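Local coordinates for ABC transporter, periplasmic solute-binding protein (Rhizobium meliloti, PDB 4WED), which probably serves as the periplasmic solute-binding component of an ABC importer, perhaps for peptides or nickel, at residues Ile240-Pro253 against Val494-Phe507. Numbering follows the deposited sequence.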
# COMPACT_ATOMS: atom_id res chain seq x y z
N ILE A 240 4.05 20.63 -17.13
CA ILE A 240 4.48 19.32 -16.64
C ILE A 240 4.03 18.17 -17.55
O ILE A 240 3.13 18.32 -18.37
CB ILE A 240 4.01 19.04 -15.21
CG1 ILE A 240 2.50 19.13 -15.08
CG2 ILE A 240 4.73 19.97 -14.24
CD1 ILE A 240 2.00 18.65 -13.74
N ASP A 241 4.72 17.06 -17.41
CA ASP A 241 4.42 15.84 -18.14
C ASP A 241 3.67 14.82 -17.33
O ASP A 241 3.08 13.96 -17.90
CB ASP A 241 5.70 15.16 -18.61
CG ASP A 241 6.49 16.01 -19.54
OD1 ASP A 241 5.97 16.40 -20.62
OD2 ASP A 241 7.66 16.27 -19.19
N LEU A 242 3.70 14.94 -16.02
CA LEU A 242 3.26 13.88 -15.13
C LEU A 242 2.63 14.33 -13.83
O LEU A 242 3.16 15.17 -13.14
CB LEU A 242 4.48 13.05 -14.79
CG LEU A 242 4.25 11.57 -14.70
CD1 LEU A 242 3.55 11.03 -15.94
CD2 LEU A 242 5.60 10.93 -14.49
N VAL A 243 1.47 13.78 -13.49
CA VAL A 243 0.82 14.14 -12.24
C VAL A 243 0.18 12.89 -11.66
O VAL A 243 -0.21 11.98 -12.42
CB VAL A 243 -0.19 15.28 -12.47
CG1 VAL A 243 -1.27 14.84 -13.43
CG2 VAL A 243 -0.78 15.79 -11.15
N GLY A 244 0.12 12.81 -10.33
CA GLY A 244 -0.48 11.67 -9.63
C GLY A 244 0.32 11.21 -8.43
O GLY A 244 1.45 11.67 -8.19
N GLY A 245 -0.27 10.27 -7.69
CA GLY A 245 0.44 9.57 -6.60
C GLY A 245 -0.02 10.10 -5.27
O GLY A 245 0.10 11.28 -5.04
N PHE A 246 -0.56 9.23 -4.42
CA PHE A 246 -1.00 9.60 -3.06
C PHE A 246 0.03 10.40 -2.28
O PHE A 246 -0.33 11.33 -1.57
CB PHE A 246 -1.39 8.39 -2.22
CG PHE A 246 -2.76 7.87 -2.51
CD1 PHE A 246 -3.89 8.60 -2.11
CD2 PHE A 246 -2.95 6.65 -3.17
CE1 PHE A 246 -5.17 8.12 -2.37
CE2 PHE A 246 -4.22 6.17 -3.44
CZ PHE A 246 -5.33 6.90 -3.03
N TRP A 247 1.29 10.02 -2.40
CA TRP A 247 2.35 10.67 -1.63
C TRP A 247 3.32 11.39 -2.52
O TRP A 247 4.53 11.45 -2.24
CB TRP A 247 3.09 9.63 -0.76
CG TRP A 247 2.13 8.92 0.09
CD1 TRP A 247 1.85 7.60 0.08
CD2 TRP A 247 1.24 9.52 1.02
NE1 TRP A 247 0.87 7.32 0.98
CE2 TRP A 247 0.48 8.48 1.58
CE3 TRP A 247 1.05 10.83 1.48
CZ2 TRP A 247 -0.48 8.72 2.57
CZ3 TRP A 247 0.10 11.06 2.46
CH2 TRP A 247 -0.66 10.01 2.98
N ILE A 248 2.80 11.91 -3.62
CA ILE A 248 3.63 12.66 -4.55
C ILE A 248 2.83 13.91 -4.97
O ILE A 248 3.14 15.02 -4.55
CB ILE A 248 4.05 11.76 -5.74
CG1 ILE A 248 4.92 10.58 -5.24
CG2 ILE A 248 4.77 12.56 -6.81
CD1 ILE A 248 5.03 9.46 -6.26
N ALA A 249 1.79 13.71 -5.77
CA ALA A 249 0.96 14.83 -6.25
C ALA A 249 -0.44 14.31 -6.54
O ALA A 249 -0.78 14.10 -7.70
CB ALA A 249 1.58 15.45 -7.49
N PRO A 250 -1.24 14.08 -5.49
CA PRO A 250 -2.50 13.40 -5.67
C PRO A 250 -3.40 14.04 -6.74
O PRO A 250 -3.31 15.22 -7.02
CB PRO A 250 -3.16 13.50 -4.29
CG PRO A 250 -2.06 13.75 -3.35
CD PRO A 250 -1.12 14.61 -4.12
N LEU A 251 -4.26 13.21 -7.29
CA LEU A 251 -5.10 13.60 -8.38
C LEU A 251 -6.41 12.86 -8.16
O LEU A 251 -6.48 11.66 -8.42
CB LEU A 251 -4.42 13.13 -9.65
CG LEU A 251 -5.11 13.27 -10.98
CD1 LEU A 251 -5.05 14.72 -11.42
CD2 LEU A 251 -4.43 12.38 -12.00
N THR A 252 -7.43 13.54 -7.65
CA THR A 252 -8.71 12.89 -7.36
C THR A 252 -9.36 12.41 -8.64
O THR A 252 -8.99 12.85 -9.74
CB THR A 252 -9.80 13.81 -6.79
OG1 THR A 252 -10.26 14.64 -7.84
CG2 THR A 252 -9.34 14.68 -5.62
N PRO A 253 -10.35 11.50 -8.49
CA PRO A 253 -11.30 11.13 -9.53
C PRO A 253 -11.74 12.30 -10.42
O PRO A 253 -11.61 12.20 -11.66
CB PRO A 253 -12.45 10.56 -8.72
CG PRO A 253 -11.74 9.84 -7.61
CD PRO A 253 -10.43 10.55 -7.35
N VAL A 494 -9.12 0.74 -3.92
CA VAL A 494 -8.96 2.19 -4.05
C VAL A 494 -7.97 2.50 -5.19
O VAL A 494 -6.79 2.25 -5.07
CB VAL A 494 -8.43 2.76 -2.73
CG1 VAL A 494 -8.15 4.26 -2.82
CG2 VAL A 494 -9.43 2.49 -1.60
N PRO A 495 -8.46 3.06 -6.31
CA PRO A 495 -7.56 3.18 -7.45
C PRO A 495 -6.54 4.30 -7.29
O PRO A 495 -6.69 5.17 -6.43
CB PRO A 495 -8.51 3.52 -8.57
CG PRO A 495 -9.48 4.44 -7.89
CD PRO A 495 -9.62 3.96 -6.47
N SER A 496 -5.49 4.23 -8.09
CA SER A 496 -4.41 5.21 -8.08
C SER A 496 -4.31 5.76 -9.47
O SER A 496 -4.16 5.02 -10.46
CB SER A 496 -3.08 4.56 -7.70
OG SER A 496 -2.07 5.53 -7.44
N ILE A 497 -4.40 7.07 -9.56
CA ILE A 497 -4.63 7.71 -10.83
C ILE A 497 -3.49 8.63 -11.17
O ILE A 497 -3.13 9.49 -10.37
CB ILE A 497 -5.92 8.51 -10.80
CG1 ILE A 497 -7.07 7.57 -10.43
CG2 ILE A 497 -6.17 9.19 -12.15
CD1 ILE A 497 -8.27 8.32 -9.87
N TRP A 498 -2.92 8.40 -12.35
CA TRP A 498 -1.87 9.23 -12.92
C TRP A 498 -2.33 9.83 -14.22
O TRP A 498 -3.19 9.27 -14.88
CB TRP A 498 -0.61 8.40 -13.13
CG TRP A 498 0.11 8.06 -11.85
CD1 TRP A 498 -0.24 7.11 -10.93
CD2 TRP A 498 1.28 8.69 -11.35
NE1 TRP A 498 0.64 7.12 -9.87
CE2 TRP A 498 1.59 8.08 -10.11
CE3 TRP A 498 2.08 9.73 -11.81
CZ2 TRP A 498 2.69 8.46 -9.35
CZ3 TRP A 498 3.18 10.12 -11.05
CH2 TRP A 498 3.48 9.48 -9.84
N ALA A 499 -1.84 11.01 -14.56
CA ALA A 499 -1.97 11.50 -15.92
C ALA A 499 -0.63 11.96 -16.44
O ALA A 499 0.17 12.47 -15.68
CB ALA A 499 -3.00 12.60 -16.02
N HIS A 500 -0.38 11.74 -17.73
CA HIS A 500 0.78 12.26 -18.43
C HIS A 500 0.40 13.00 -19.70
O HIS A 500 -0.75 12.96 -20.18
CB HIS A 500 1.76 11.15 -18.82
CG HIS A 500 1.20 10.07 -19.70
ND1 HIS A 500 0.98 10.24 -21.06
CD2 HIS A 500 0.85 8.79 -19.42
CE1 HIS A 500 0.49 9.12 -21.56
NE2 HIS A 500 0.42 8.22 -20.59
N SER A 501 1.41 13.65 -20.27
CA SER A 501 1.21 14.41 -21.48
C SER A 501 1.32 13.45 -22.66
O SER A 501 1.76 12.31 -22.52
CB SER A 501 2.22 15.56 -21.58
OG SER A 501 3.54 15.13 -21.37
N LYS A 502 0.90 13.95 -23.81
CA LYS A 502 0.93 13.24 -25.05
C LYS A 502 2.32 12.73 -25.40
O LYS A 502 2.44 11.68 -26.01
CB LYS A 502 0.39 14.14 -26.18
N ARG A 503 3.37 13.47 -25.06
CA ARG A 503 4.72 13.09 -25.51
C ARG A 503 5.32 11.94 -24.67
O ARG A 503 6.29 11.31 -25.10
CB ARG A 503 5.67 14.31 -25.56
CG ARG A 503 6.27 14.74 -24.23
CD ARG A 503 7.01 16.08 -24.29
NE ARG A 503 7.64 16.41 -23.01
CZ ARG A 503 8.95 16.68 -22.81
NH1 ARG A 503 9.83 16.73 -23.82
NH2 ARG A 503 9.37 16.95 -21.58
N VAL A 504 4.76 11.68 -23.49
CA VAL A 504 5.24 10.57 -22.66
C VAL A 504 4.78 9.19 -23.18
O VAL A 504 3.57 8.86 -23.21
CB VAL A 504 4.84 10.73 -21.19
CG1 VAL A 504 5.26 9.48 -20.38
CG2 VAL A 504 5.47 11.98 -20.60
N GLN A 505 5.76 8.40 -23.61
CA GLN A 505 5.53 7.02 -23.95
C GLN A 505 6.16 6.17 -22.89
O GLN A 505 7.11 6.56 -22.19
CB GLN A 505 6.17 6.69 -25.27
CG GLN A 505 5.59 7.47 -26.43
CD GLN A 505 5.95 6.83 -27.76
OE1 GLN A 505 7.13 6.62 -28.07
NE2 GLN A 505 4.94 6.49 -28.54
N GLY A 506 5.63 4.97 -22.77
CA GLY A 506 6.24 4.00 -21.90
C GLY A 506 5.90 4.20 -20.45
O GLY A 506 6.54 3.59 -19.61
N PHE A 507 4.88 5.00 -20.15
CA PHE A 507 4.52 5.21 -18.75
C PHE A 507 4.09 3.89 -18.10
O PHE A 507 3.27 3.14 -18.66
CB PHE A 507 3.42 6.25 -18.54
CG PHE A 507 3.01 6.40 -17.10
CD1 PHE A 507 3.79 7.13 -16.22
CD2 PHE A 507 1.86 5.81 -16.61
CE1 PHE A 507 3.40 7.26 -14.89
CE2 PHE A 507 1.49 5.91 -15.28
CZ PHE A 507 2.26 6.64 -14.42
O HOH W 1 -3.33 10.14 -7.07
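Asp241 turns CG anti to its own carbonyl carbon (chi1 -62°), and Arg503, extended from CG to NE, lays its guanidinium edge side-on against that carboxylate. Two nitrogens share the grip in a salt bridge: Arg503 NE reaches Asp241 OD1 at 2.9 Å in a nearly straight bond, and Arg503 NH2 reaches Asp241 OD2 at 3.0 Å. Both come from the syn side but out of the carboxylate plane, the two groups being turned 37° against each other. The anti lone pair of Asp241 OD1 takes Ser501 OG at 2.8 Å, while OD2 also accepts from Arg39 N. An asparagine here would probably leave the Arg503 guanidinium without its countercharge and, with its amide nitrogen at the OD2 position, set donor against donor at Arg503 NH2. Beyond this end, strands 242-244 and 496-500 pair in an antiparallel sheet of this family 5 solute-binding protein. Val243 and Ala499 form the hydrogen-bonded pair, N to O at 2.9 Å in both directions, and on their face Leu235 of helix 228-237 packs against both side chains. On the other face, Gly244 CA makes a CH-pi contact over the Trp498 six-membered ring, 4.0 Å from its centroid and 17° off the normal; Phe507 CZ lies over the opposite face, offset toward the rim. Leu251 CD2 packs on Ile497 CG2 at 3.6 Å. A separate water accepts from Gly245 N and Leu251 N and gives a weak bond to Ile497 O.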